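Long-range contact in Glucanase/chitosanase (Paenibacillus fukuinensis, PDB 4ZY9), which probably hydrolyses O-glycosyl bonds of chitosan and glucan, and is represented here by its first chitosan-binding module, of family CBM32: residues A70-G84 with R110-T124. The protein carries 1 engineered substitution. Residues are numbered along the deposited sequence; the frame is centred on the assembly and turned at random. Where two conformers were deposited one is given.
Sequences AYASSYTIQVSNDSG and RTAKYVRMHGTVRGT. Engineered in segment 110-124: Met117 (natural residue Val).
Gln78 lies alongside Arg116, the two side chains running the same way across a hydrogen-bonded antiparallel pair, and its amide oxygen meets the edge of the guanidinium. Both donors are in use: Arg116 NH2 reaches Gln78 OE1 at 2.7 Å on a lone pair, whereas Arg116 NE, at 3.0 Å from Gln78 OE1, comes from above the amide plane. With amide and guanidinium planes 52° apart, the oxygen can stay in the guanidinium plane although the amide itself is turned. The bend at chi3 of Arg116 (72°) turns the guanidinium so that its NE and NH2 edge faces Gln78, and His118 CD2 covers one of its faces. Trp49 and Trp89 add cation-pi contacts. Were Gln78 cut back to an alanine, Arg116 NE and NH2 would probably lose their shared acceptor, and the guanidinium would be freer to turn. Next along the same face, Thr76 OG1, His118 ND1 and His118 O share one bridging water.

The alternate face looks inward. Here the selenium of the engineered Met117 touches Tyr75 CB at 3.7 Å and lies obliquely to the Tyr75 ring, 4.9 Å from its centroid, in a Met-aromatic contact, and Val79 packs against Val115 and Ala112.

Classic bulges flank this regular pairing. At one, Lys113 and Tyr114 both donate their backbone N to Ser80 O; beyond it the fully extended Lys113 chain carries NZ to Ser83 O (2.7 Å). At the far end Ser73 and Ser74 both face Val121, and Gly123 CA then lies over a face of the Tyr71 ring, 4.0 Å from its centroid, in a CH-pi contact. Strands 75-80 and 114-120, at 160°, are thus neighbours in one antiparallel sheet of the beta-sandwich characteristic of CBM32 and the F5/8 type C (discoidin-like) fold.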
# COMPACT_ATOMS: atom_id res chain seq x y z
N ALA A 70 -9.34 -10.38 0.95
CA ALA A 70 -9.30 -9.69 2.24
C ALA A 70 -8.98 -8.22 2.04
O ALA A 70 -7.77 -7.76 2.26
CB ALA A 70 -8.34 -10.42 3.15
N TYR A 71 -9.94 -7.47 1.52
CA TYR A 71 -9.71 -6.07 1.20
C TYR A 71 -10.05 -5.09 2.37
O TYR A 71 -10.75 -5.49 3.32
CB TYR A 71 -10.51 -5.69 -0.07
CG TYR A 71 -12.04 -5.69 0.13
CD1 TYR A 71 -12.75 -6.85 -0.08
CD2 TYR A 71 -12.72 -4.59 0.54
CE1 TYR A 71 -14.13 -6.88 0.12
CE2 TYR A 71 -14.09 -4.63 0.75
CZ TYR A 71 -14.76 -5.77 0.50
OH TYR A 71 -16.16 -5.77 0.65
N ALA A 72 -9.61 -3.83 2.23
CA ALA A 72 -9.97 -2.82 3.21
C ALA A 72 -11.15 -2.04 2.69
O ALA A 72 -11.12 -1.60 1.53
CB ALA A 72 -8.87 -1.84 3.40
N SER A 73 -12.22 -1.90 3.48
CA SER A 73 -13.29 -1.01 3.14
C SER A 73 -13.05 0.40 3.64
O SER A 73 -13.61 1.31 3.02
CB SER A 73 -14.63 -1.56 3.63
OG SER A 73 -14.69 -1.65 5.02
N SER A 74 -12.26 0.59 4.71
CA SER A 74 -11.81 1.89 5.05
C SER A 74 -10.32 1.94 4.95
O SER A 74 -9.72 1.10 5.68
CB SER A 74 -12.27 2.40 6.46
OG SER A 74 -13.68 2.58 6.51
N TYR A 75 -9.75 2.80 4.18
CA TYR A 75 -8.27 3.00 4.13
C TYR A 75 -7.97 4.32 3.64
O TYR A 75 -8.84 5.03 3.01
CB TYR A 75 -7.60 1.94 3.31
CG TYR A 75 -7.93 2.00 1.81
CD1 TYR A 75 -7.04 2.67 0.97
CD2 TYR A 75 -8.97 1.28 1.25
CE1 TYR A 75 -7.31 2.74 -0.41
CE2 TYR A 75 -9.15 1.26 -0.14
CZ TYR A 75 -8.27 1.99 -0.90
OH TYR A 75 -8.42 2.05 -2.30
N THR A 76 -6.74 4.73 3.85
CA THR A 76 -6.17 5.93 3.24
C THR A 76 -4.94 5.57 2.46
O THR A 76 -4.28 4.51 2.72
CB THR A 76 -5.77 7.00 4.32
OG1 THR A 76 -4.96 6.36 5.31
CG2 THR A 76 -7.06 7.49 5.13
N ILE A 77 -4.61 6.42 1.54
CA ILE A 77 -3.29 6.47 0.89
C ILE A 77 -2.56 7.64 1.44
O ILE A 77 -3.12 8.76 1.45
CB ILE A 77 -3.38 6.51 -0.67
CG1 ILE A 77 -4.15 5.38 -1.19
CG2 ILE A 77 -1.97 6.60 -1.25
CD1 ILE A 77 -3.50 4.03 -0.94
N GLN A 78 -1.34 7.44 1.89
CA GLN A 78 -0.55 8.51 2.53
C GLN A 78 0.82 8.57 1.97
O GLN A 78 1.36 7.55 1.49
CB GLN A 78 -0.49 8.29 4.02
CG GLN A 78 -1.83 8.03 4.67
CD GLN A 78 -1.74 7.76 6.14
OE1 GLN A 78 -0.66 7.40 6.60
NE2 GLN A 78 -2.88 7.66 6.85
N VAL A 79 1.45 9.74 1.99
CA VAL A 79 2.80 9.91 1.49
C VAL A 79 3.64 10.59 2.57
O VAL A 79 3.14 11.44 3.32
CB VAL A 79 2.80 10.71 0.18
CG1 VAL A 79 2.16 9.87 -0.97
CG2 VAL A 79 2.17 12.09 0.27
N SER A 80 4.92 10.32 2.47
CA SER A 80 5.92 11.00 3.35
C SER A 80 7.18 11.29 2.53
O SER A 80 7.64 10.46 1.75
CB SER A 80 6.26 10.10 4.54
OG SER A 80 7.45 10.62 5.23
N ASN A 81 7.73 12.53 2.74
CA ASN A 81 9.01 12.87 2.20
C ASN A 81 10.06 13.01 3.31
O ASN A 81 11.10 13.65 3.09
CB ASN A 81 8.89 14.15 1.35
CG ASN A 81 10.05 14.27 0.45
OD1 ASN A 81 10.64 13.33 -0.04
ND2 ASN A 81 10.39 15.54 0.13
N ASP A 82 9.89 12.32 4.43
CA ASP A 82 10.99 12.19 5.40
C ASP A 82 12.08 11.36 4.74
O ASP A 82 11.89 10.54 3.89
CB ASP A 82 10.49 11.39 6.57
CG ASP A 82 9.43 12.07 7.43
OD1 ASP A 82 9.49 13.28 7.69
OD2 ASP A 82 8.47 11.44 7.88
N SER A 83 13.33 11.64 5.17
CA SER A 83 14.44 10.85 4.68
C SER A 83 14.67 9.53 5.44
O SER A 83 14.98 8.49 4.82
CB SER A 83 15.75 11.59 4.67
OG SER A 83 15.90 12.31 5.88
N GLY A 84 14.51 9.59 6.76
CA GLY A 84 14.61 8.43 7.58
C GLY A 84 13.33 7.65 7.75
O GLY A 84 12.49 7.67 6.84
N ARG A 110 2.66 14.96 -5.60
CA ARG A 110 3.45 15.18 -4.36
C ARG A 110 4.82 14.65 -4.57
O ARG A 110 5.07 13.83 -5.47
CB ARG A 110 2.70 14.51 -3.21
CG ARG A 110 1.72 15.55 -2.64
CD ARG A 110 1.01 15.04 -1.51
NE ARG A 110 -0.24 15.76 -1.36
CZ ARG A 110 -0.44 16.77 -0.55
NH1 ARG A 110 0.51 17.13 0.27
NH2 ARG A 110 -1.63 17.37 -0.54
N THR A 111 5.77 15.08 -3.75
CA THR A 111 7.09 14.46 -3.71
C THR A 111 7.10 13.54 -2.47
O THR A 111 6.73 13.95 -1.37
CB THR A 111 8.25 15.45 -3.54
OG1 THR A 111 8.13 16.36 -4.65
CG2 THR A 111 9.53 14.74 -3.43
N ALA A 112 7.44 12.29 -2.71
CA ALA A 112 7.45 11.28 -1.61
C ALA A 112 8.58 10.33 -1.78
O ALA A 112 8.95 9.96 -2.88
CB ALA A 112 6.12 10.50 -1.63
N LYS A 113 9.14 9.94 -0.65
CA LYS A 113 10.03 8.80 -0.56
C LYS A 113 9.25 7.57 -0.14
O LYS A 113 9.65 6.43 -0.50
CB LYS A 113 11.18 9.08 0.40
CG LYS A 113 12.18 7.95 0.48
CD LYS A 113 13.37 8.29 1.34
CE LYS A 113 14.28 7.11 1.48
NZ LYS A 113 15.44 7.38 2.37
N TYR A 114 8.20 7.71 0.61
CA TYR A 114 7.40 6.59 1.10
C TYR A 114 5.94 6.73 0.78
O TYR A 114 5.41 7.86 0.89
CB TYR A 114 7.55 6.41 2.62
CG TYR A 114 8.95 6.34 3.13
CD1 TYR A 114 9.67 5.16 3.15
CD2 TYR A 114 9.61 7.49 3.54
CE1 TYR A 114 10.98 5.08 3.66
CE2 TYR A 114 10.96 7.43 4.02
CZ TYR A 114 11.55 6.24 4.10
OH TYR A 114 12.89 6.20 4.52
N VAL A 115 5.28 5.64 0.41
CA VAL A 115 3.86 5.69 0.06
C VAL A 115 3.18 4.55 0.85
O VAL A 115 3.70 3.40 0.78
CB VAL A 115 3.65 5.52 -1.46
CG1 VAL A 115 2.16 5.59 -1.78
CG2 VAL A 115 4.42 6.57 -2.18
N ARG A 116 2.15 4.85 1.59
CA ARG A 116 1.52 3.94 2.49
C ARG A 116 0.05 3.72 2.18
O ARG A 116 -0.65 4.69 1.89
CB ARG A 116 1.61 4.47 3.93
CG ARG A 116 1.14 3.53 5.03
CD ARG A 116 1.65 3.79 6.45
NE ARG A 116 1.03 4.99 7.03
CZ ARG A 116 0.95 5.21 8.36
NH1 ARG A 116 1.51 4.36 9.19
NH2 ARG A 116 0.31 6.25 8.79
N MSE A 117 -0.39 2.51 2.31
CA MSE A 117 -1.83 2.15 2.42
C MSE A 117 -2.08 1.87 3.87
O MSE A 117 -1.42 0.96 4.45
CB MSE A 117 -2.11 0.93 1.60
CG MSE A 117 -3.60 0.60 1.42
SE MSE A 117 -4.51 -0.04 3.10
CE MSE A 117 -3.45 -1.61 3.49
N HIS A 118 -2.87 2.68 4.56
CA HIS A 118 -3.22 2.51 5.96
C HIS A 118 -4.68 2.13 6.05
O HIS A 118 -5.53 2.90 5.63
CB HIS A 118 -2.90 3.79 6.77
CG HIS A 118 -3.07 3.65 8.20
ND1 HIS A 118 -4.27 3.75 8.82
CD2 HIS A 118 -2.18 3.29 9.15
CE1 HIS A 118 -4.13 3.48 10.12
NE2 HIS A 118 -2.87 3.20 10.33
N GLY A 119 -4.97 0.99 6.56
CA GLY A 119 -6.28 0.46 6.57
C GLY A 119 -6.86 0.37 7.94
O GLY A 119 -6.20 -0.11 8.90
N THR A 120 -8.12 0.77 8.14
CA THR A 120 -8.79 0.76 9.42
C THR A 120 -10.01 -0.09 9.55
O THR A 120 -10.40 -0.44 10.70
CB THR A 120 -9.09 2.21 9.92
OG1 THR A 120 -9.99 2.76 8.98
CG2 THR A 120 -7.86 3.06 10.08
N VAL A 121 -10.68 -0.44 8.47
CA VAL A 121 -11.84 -1.30 8.49
C VAL A 121 -11.66 -2.36 7.36
O VAL A 121 -11.38 -1.98 6.20
CB VAL A 121 -13.22 -0.62 8.31
CG1 VAL A 121 -14.36 -1.60 8.41
CG2 VAL A 121 -13.39 0.55 9.35
N ARG A 122 -11.82 -3.62 7.70
CA ARG A 122 -11.80 -4.68 6.79
C ARG A 122 -13.14 -5.02 6.18
O ARG A 122 -14.19 -4.92 6.82
CB ARG A 122 -11.31 -5.97 7.48
CG ARG A 122 -9.83 -5.91 7.86
CD ARG A 122 -9.44 -7.02 8.88
NE ARG A 122 -9.92 -6.63 10.23
CZ ARG A 122 -10.58 -7.42 11.06
NH1 ARG A 122 -10.79 -8.69 10.79
NH2 ARG A 122 -11.00 -6.84 12.21
N GLY A 123 -13.09 -5.44 4.93
CA GLY A 123 -14.28 -5.93 4.24
C GLY A 123 -14.62 -7.36 4.58
O GLY A 123 -15.79 -7.84 4.09
N THR A 124 -13.76 -8.08 5.23
CA THR A 124 -13.93 -9.49 5.60
C THR A 124 -13.53 -9.61 7.06
O THR A 124 -12.96 -8.77 7.65
CB THR A 124 -13.06 -10.42 4.76
OG1 THR A 124 -11.70 -10.35 5.21
CG2 THR A 124 -13.20 -10.13 3.24
O HOH W 1 -10.53 -7.93 4.80
O HOH W 2 -16.83 -3.34 5.45
O HOH W 3 -6.23 5.30 7.51